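NF-kappa-B inhibitor beta (Mus musculus, PDB 1OY3) inhibits NF-kappa-B by binding it and trapping it in the cytoplasm, through an elongated stack of ankyrin repeats. Local coordinates at residues H50-A53 with S59-E62; G70-E75 with R148-A153; T80-A85 with T92-L97. All coordinates share one frame; numbering follows the deposited sequence.

Contact 1: H50-A53 with S59-E62; sequences HLAA and STVE
Ala52, on helix 48-55, meets Thr60 and Val61, on helix 58-66, in a small apolar interface that illustrates how an ankyrin repeat closes its helical hairpin with short side chains. The van der Waals contacts centre on a single methyl group. Ala52 CB points at the opposite helix and settles between two branches that come from consecutive residues: it lies 3.7 Å from Thr60 CG2 and 3.7 Å from Val61 CG2. Each branch is put there by its torsion. Thr60 places CG2 anti to its own backbone N, while OG1 turns back beside that N (chi1 -57°); the residue therefore offers its methyl to the neighbouring helix and its hydroxyl to other partners. In Val61 it is CG2, lying anti to the carbonyl carbon, that crosses to helix 48-55.

A second set of contacts joins a side chain to a main chain. Beyond the methyl of Ala52, Val61 CG2 rests on the peptide link that follows it, 3.9 Å from Ala52 C and 3.9 Å from Ala53 N. With so little side chain in between, the backbones draw close, and the CA atoms of Ala52 and Val61 are 5.7 Å apart.

Polar groups are served outside this pair of segments. Thr60 OG1 is hydrogen-bonded to Glu57 and weakly to Glu22, whereas His50 ND1 pairs with Thr47 N at the start of its own helix. Val61 also touches Cys93, Val96 and Leu97 of helix 91-97, so it serves two interfaces.

No hydrogen bond or charge pair spans the two segments. The chemistry is that of buried methyl packing, in which closeness comes from the shape and small size of alanine, threonine and valine, and between these two segments the helices of the second repeat meet by apolar fit.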
# COMPACT_ATOMS: atom_id res chain seq x y z
N HIS C 50 12.98 -8.14 -7.50
CA HIS C 50 11.69 -8.18 -6.82
C HIS C 50 11.32 -9.61 -6.48
O HIS C 50 10.88 -9.92 -5.37
CB HIS C 50 10.58 -7.61 -7.71
CG HIS C 50 10.60 -6.12 -7.87
ND1 HIS C 50 10.61 -5.51 -9.10
CD2 HIS C 50 10.53 -5.13 -6.95
CE1 HIS C 50 10.54 -4.20 -8.94
NE2 HIS C 50 10.49 -3.94 -7.65
N LEU C 51 11.49 -10.50 -7.45
CA LEU C 51 11.16 -11.90 -7.23
C LEU C 51 12.01 -12.50 -6.13
O LEU C 51 11.51 -13.20 -5.27
CB LEU C 51 11.36 -12.68 -8.54
CG LEU C 51 10.36 -12.27 -9.62
CD1 LEU C 51 10.68 -12.96 -10.95
CD2 LEU C 51 8.95 -12.61 -9.15
N ALA C 52 13.31 -12.21 -6.16
CA ALA C 52 14.24 -12.73 -5.17
C ALA C 52 13.87 -12.23 -3.78
O ALA C 52 13.93 -12.97 -2.79
CB ALA C 52 15.67 -12.30 -5.53
N ALA C 53 13.46 -10.96 -3.71
CA ALA C 53 13.07 -10.35 -2.43
C ALA C 53 11.82 -11.02 -1.85
O ALA C 53 11.76 -11.31 -0.65
CB ALA C 53 12.81 -8.86 -2.62
N SER C 59 20.87 -14.75 -0.51
CA SER C 59 21.98 -15.05 -1.38
C SER C 59 21.67 -14.60 -2.81
O SER C 59 22.50 -14.01 -3.49
CB SER C 59 22.28 -16.55 -1.34
OG SER C 59 23.35 -16.87 -2.19
N THR C 60 20.45 -14.87 -3.25
CA THR C 60 20.04 -14.50 -4.60
C THR C 60 19.91 -12.99 -4.78
O THR C 60 20.18 -12.45 -5.86
CB THR C 60 18.70 -15.18 -4.96
OG1 THR C 60 18.85 -16.60 -4.81
CG2 THR C 60 18.28 -14.85 -6.39
N VAL C 61 19.54 -12.29 -3.71
CA VAL C 61 19.41 -10.85 -3.79
C VAL C 61 20.78 -10.21 -3.95
O VAL C 61 20.92 -9.21 -4.65
CB VAL C 61 18.69 -10.29 -2.53
CG1 VAL C 61 18.85 -8.77 -2.47
CG2 VAL C 61 17.20 -10.66 -2.58
N GLU C 62 21.80 -10.79 -3.31
CA GLU C 62 23.15 -10.25 -3.41
C GLU C 62 23.72 -10.38 -4.81
O GLU C 62 24.35 -9.45 -5.32
CB GLU C 62 24.09 -10.94 -2.40
CG GLU C 62 25.56 -10.50 -2.49
CD GLU C 62 26.42 -11.08 -1.37
OE1 GLU C 62 26.26 -12.27 -1.05
OE2 GLU C 62 27.26 -10.34 -0.81

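Contact 2: G70-E75 with R148-A153; sequences GVLVAE and RLQLEA
Val71 is the first residue of the loop segment 70-75 to meet Gln150, and their side chains cross at roughly a right angle. The isopropyl group lies against the CG and CD end of the glutamine, although the modelled approach of Val71 CG2 to the amide is too short to be trusted in detail. The main chain of the same valine adds a polar link: one water donates to Val71 O at 2.7 Å and to Gln150 OE1 at 3.1 Å, bridging the segments. The nitrogen end of that amide is held separately, Gln150 NE2 donating to the carbonyls of Trp147 and Leu97.

Leu72 follows and reaches over the backbone of the second segment. Its CG stands anti to the carbonyl carbon (chi1 -65°), which sends the forked end of the side chain toward 149-150. CD2 lies 3.7 Å from Leu149 O and 3.9 Å from Gln150 CA, whereas the other branch, CD1, comes within 4.3 Å of Leu149 CB.

From Val73 onward the segment turns to other neighbours. Val73 O accepts a weak bond from His50 NE2, and Glu75 OE1 takes the backbone N-H of His79.

The facing segment leaves a short 3-10 turn and enters a type I beta turn from Gln150 to Ala153, closed by Ala153 N to Gln150 O at 3.3 Å. Loops linking successive ankyrin repeats line up beside one another along the stack, and this contact, between the loop before helix 81-85 and the loop before helix 161-167, is consistent with that pattern.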
# COMPACT_ATOMS: atom_id res chain seq x y z
N GLY C 70 18.84 -2.73 -10.55
CA GLY C 70 18.29 -1.49 -10.02
C GLY C 70 17.51 -1.73 -8.73
O GLY C 70 16.64 -2.59 -8.67
N VAL C 71 17.81 -0.95 -7.71
CA VAL C 71 17.16 -1.14 -6.42
C VAL C 71 15.96 -0.22 -6.18
O VAL C 71 15.26 -0.34 -5.17
CB VAL C 71 18.21 -0.97 -5.29
CG1 VAL C 71 18.48 0.50 -5.02
CG2 VAL C 71 17.74 -1.68 -4.06
N LEU C 72 15.72 0.71 -7.09
CA LEU C 72 14.59 1.63 -6.96
C LEU C 72 13.44 1.28 -7.88
O LEU C 72 12.36 1.84 -7.77
CB LEU C 72 15.04 3.08 -7.23
CG LEU C 72 16.04 3.68 -6.24
CD1 LEU C 72 16.25 5.15 -6.56
CD2 LEU C 72 15.52 3.53 -4.82
N VAL C 73 13.68 0.36 -8.81
CA VAL C 73 12.63 -0.04 -9.74
C VAL C 73 11.42 -0.46 -8.92
O VAL C 73 11.57 -1.09 -7.87
CB VAL C 73 13.09 -1.21 -10.65
CG1 VAL C 73 11.97 -1.59 -11.62
CG2 VAL C 73 14.35 -0.80 -11.42
N ALA C 74 10.23 -0.10 -9.37
CA ALA C 74 9.01 -0.44 -8.66
C ALA C 74 8.09 -1.32 -9.48
O ALA C 74 7.95 -1.13 -10.69
CB ALA C 74 8.27 0.83 -8.26
N GLU C 75 7.45 -2.29 -8.84
CA GLU C 75 6.51 -3.15 -9.54
C GLU C 75 5.15 -2.47 -9.58
O GLU C 75 5.05 -1.27 -9.30
CB GLU C 75 6.44 -4.52 -8.86
CG GLU C 75 6.38 -4.51 -7.36
CD GLU C 75 5.00 -4.22 -6.83
OE1 GLU C 75 4.65 -3.04 -6.65
OE2 GLU C 75 4.25 -5.19 -6.62
N ARG C 148 20.99 4.63 0.13
CA ARG C 148 20.03 5.16 1.10
C ARG C 148 18.76 5.75 0.47
O ARG C 148 17.80 6.06 1.17
CB ARG C 148 20.71 6.22 1.98
CG ARG C 148 21.69 5.66 3.00
CD ARG C 148 22.05 6.73 4.03
NE ARG C 148 22.68 6.17 5.23
CZ ARG C 148 23.91 5.67 5.27
NH1 ARG C 148 24.66 5.67 4.17
NH2 ARG C 148 24.40 5.17 6.40
N LEU C 149 18.77 5.91 -0.85
CA LEU C 149 17.61 6.44 -1.55
C LEU C 149 16.48 5.40 -1.49
O LEU C 149 15.35 5.69 -1.87
CB LEU C 149 17.95 6.76 -3.01
CG LEU C 149 19.08 7.77 -3.20
CD1 LEU C 149 19.45 7.86 -4.68
CD2 LEU C 149 18.65 9.13 -2.67
N GLN C 150 16.79 4.19 -1.03
CA GLN C 150 15.79 3.12 -0.92
C GLN C 150 14.91 3.35 0.31
O GLN C 150 13.72 3.01 0.32
CB GLN C 150 16.46 1.76 -0.77
CG GLN C 150 17.27 1.27 -1.97
CD GLN C 150 18.07 0.00 -1.64
OE1 GLN C 150 17.51 -1.09 -1.51
NE2 GLN C 150 19.38 0.16 -1.48
N LEU C 151 15.51 3.94 1.33
CA LEU C 151 14.86 4.18 2.60
C LEU C 151 13.62 5.05 2.54
O LEU C 151 12.69 4.86 3.31
CB LEU C 151 15.85 4.81 3.59
CG LEU C 151 17.09 3.98 3.94
CD1 LEU C 151 17.94 4.76 4.95
CD2 LEU C 151 16.67 2.62 4.51
N GLU C 152 13.61 6.01 1.64
CA GLU C 152 12.46 6.89 1.57
C GLU C 152 11.66 6.72 0.27
O GLU C 152 10.82 7.54 -0.06
CB GLU C 152 12.91 8.33 1.78
CG GLU C 152 13.59 8.51 3.15
CD GLU C 152 12.69 8.09 4.31
OE1 GLU C 152 13.19 7.49 5.29
OE2 GLU C 152 11.47 8.37 4.24
N ALA C 153 11.92 5.62 -0.43
CA ALA C 153 11.18 5.33 -1.66
C ALA C 153 9.72 5.11 -1.23
O ALA C 153 9.46 4.43 -0.24
CB ALA C 153 11.74 4.07 -2.34
O HOH W 1 14.84 -1.67 -2.91

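Contact 3: T80-A85 with T92-L97; sequences TALHLA and TCACVL
While Ala81 and Leu82 meet Leu97 across the contact, the flat group here is the imidazole of His83, on the same helix. Thr80 CG2 lies at its edge, in the ring plane, and ND1 is engaged there by the same threonine: Thr80 N donates to His83 ND1 over 3.2 Å, almost straight at 174° though tilted somewhat from the plane, and Thr80 OG1 is also hydrogen-bonded to ND1. In return His83 N donates to Thr80 OG1 at 3.1 Å. This capping box starts helix 81-85 and belongs to the Thr-Ala-Leu-His version of the ankyrin TPLH motif; on the far side of the ring NE2 donates to the carbonyl of His159, reaching the fourth repeat.

Segments 81-85 and 92-97, from the two helices of this third repeat, run nearly antiparallel, at 155°, their axes 9.2 Å apart at the closest. Leu97 CD1 fits over the first turn of helix 81-85, 3.9 Å from Ala81 CB and 3.8 Å from Leu82 N. Leu82 sends CG anti to its backbone N (chi1 -180°), which brings CD1 alongside Ala94 CB at 3.8 Å. One turn on, Ala85 CB faces Ala94 CB more loosely, at 4.4 Å, with Cys93 CB close by.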
# COMPACT_ATOMS: atom_id res chain seq x y z
N THR C 80 9.40 -1.25 -4.22
CA THR C 80 10.79 -1.50 -4.61
C THR C 80 11.06 -2.87 -4.01
O THR C 80 10.20 -3.43 -3.31
CB THR C 80 11.77 -0.54 -3.93
OG1 THR C 80 11.60 -0.63 -2.51
CG2 THR C 80 11.53 0.89 -4.38
N ALA C 81 12.25 -3.41 -4.28
CA ALA C 81 12.64 -4.71 -3.72
C ALA C 81 12.64 -4.61 -2.20
O ALA C 81 12.23 -5.55 -1.51
CB ALA C 81 14.04 -5.11 -4.21
N LEU C 82 13.09 -3.47 -1.67
CA LEU C 82 13.11 -3.28 -0.22
C LEU C 82 11.70 -3.28 0.35
O LEU C 82 11.47 -3.78 1.44
CB LEU C 82 13.81 -1.95 0.18
CG LEU C 82 13.87 -1.69 1.70
CD1 LEU C 82 14.57 -2.86 2.38
CD2 LEU C 82 14.61 -0.37 2.02
N HIS C 83 10.74 -2.70 -0.38
CA HIS C 83 9.35 -2.67 0.08
C HIS C 83 8.81 -4.07 0.24
O HIS C 83 8.10 -4.36 1.20
CB HIS C 83 8.43 -1.94 -0.90
CG HIS C 83 8.35 -0.47 -0.69
ND1 HIS C 83 8.98 0.44 -1.50
CD2 HIS C 83 7.68 0.26 0.24
CE1 HIS C 83 8.71 1.67 -1.09
NE2 HIS C 83 7.93 1.58 -0.03
N LEU C 84 9.12 -4.92 -0.73
CA LEU C 84 8.65 -6.30 -0.73
C LEU C 84 9.26 -7.08 0.43
O LEU C 84 8.58 -7.90 1.05
CB LEU C 84 8.99 -6.96 -2.08
CG LEU C 84 8.32 -6.30 -3.29
CD1 LEU C 84 8.85 -6.89 -4.59
CD2 LEU C 84 6.81 -6.49 -3.19
N ALA C 85 10.53 -6.84 0.71
CA ALA C 85 11.20 -7.52 1.80
C ALA C 85 10.46 -7.21 3.09
O ALA C 85 10.30 -8.09 3.94
CB ALA C 85 12.66 -7.05 1.92
N THR C 92 17.07 -10.71 6.23
CA THR C 92 18.39 -10.83 5.64
C THR C 92 18.48 -10.15 4.26
O THR C 92 19.49 -9.56 3.91
CB THR C 92 18.82 -12.32 5.55
OG1 THR C 92 17.80 -13.08 4.90
CG2 THR C 92 19.04 -12.88 6.94
N CYS C 93 17.40 -10.23 3.48
CA CYS C 93 17.38 -9.58 2.16
C CYS C 93 17.51 -8.06 2.31
O CYS C 93 18.24 -7.40 1.55
CB CYS C 93 16.09 -9.91 1.44
SG CYS C 93 15.95 -11.62 0.89
N ALA C 94 16.79 -7.50 3.28
CA ALA C 94 16.82 -6.06 3.50
C ALA C 94 18.24 -5.64 3.86
O ALA C 94 18.71 -4.59 3.45
CB ALA C 94 15.86 -5.68 4.64
N CYS C 95 18.90 -6.49 4.64
CA CYS C 95 20.26 -6.26 5.08
C CYS C 95 21.24 -6.18 3.89
O CYS C 95 22.11 -5.30 3.83
CB CYS C 95 20.64 -7.37 6.06
SG CYS C 95 22.14 -7.08 6.94
N VAL C 96 21.08 -7.10 2.95
CA VAL C 96 21.91 -7.11 1.75
C VAL C 96 21.72 -5.80 0.98
O VAL C 96 22.68 -5.21 0.49
CB VAL C 96 21.52 -8.28 0.80
CG1 VAL C 96 22.27 -8.16 -0.50
CG2 VAL C 96 21.79 -9.63 1.48
N LEU C 97 20.48 -5.36 0.86
CA LEU C 97 20.18 -4.14 0.13
C LEU C 97 20.60 -2.86 0.83
O LEU C 97 21.04 -1.91 0.17
CB LEU C 97 18.68 -4.06 -0.19
CG LEU C 97 18.10 -5.11 -1.14
CD1 LEU C 97 16.59 -4.92 -1.21
CD2 LEU C 97 18.73 -4.98 -2.53

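Contacts 1 and 3 are the helix pairs of two successive ankyrin repeats, the second and the third, with centres about 8 Å apart; contact 1 is complete before contact 3 begins. They abut directly: Ala53 CB lies 3.5 Å from Ala81 O, and His50 CD2 lies 3.4 Å from Leu84 CD1. Contact 2 sits at the loop edge, about 14 Å from the centre of contact 1 and 10 Å from that of contact 3. Its segments lie before and after the third repeat's helices, so it brackets contact 3 along the chain, and Leu72 O touches Thr80 CG2 at 3.6 Å. Contact 2 thereby joins parts of the chain from either side of the unmodelled residues 109-143, consistent with a continuous ankyrin stack.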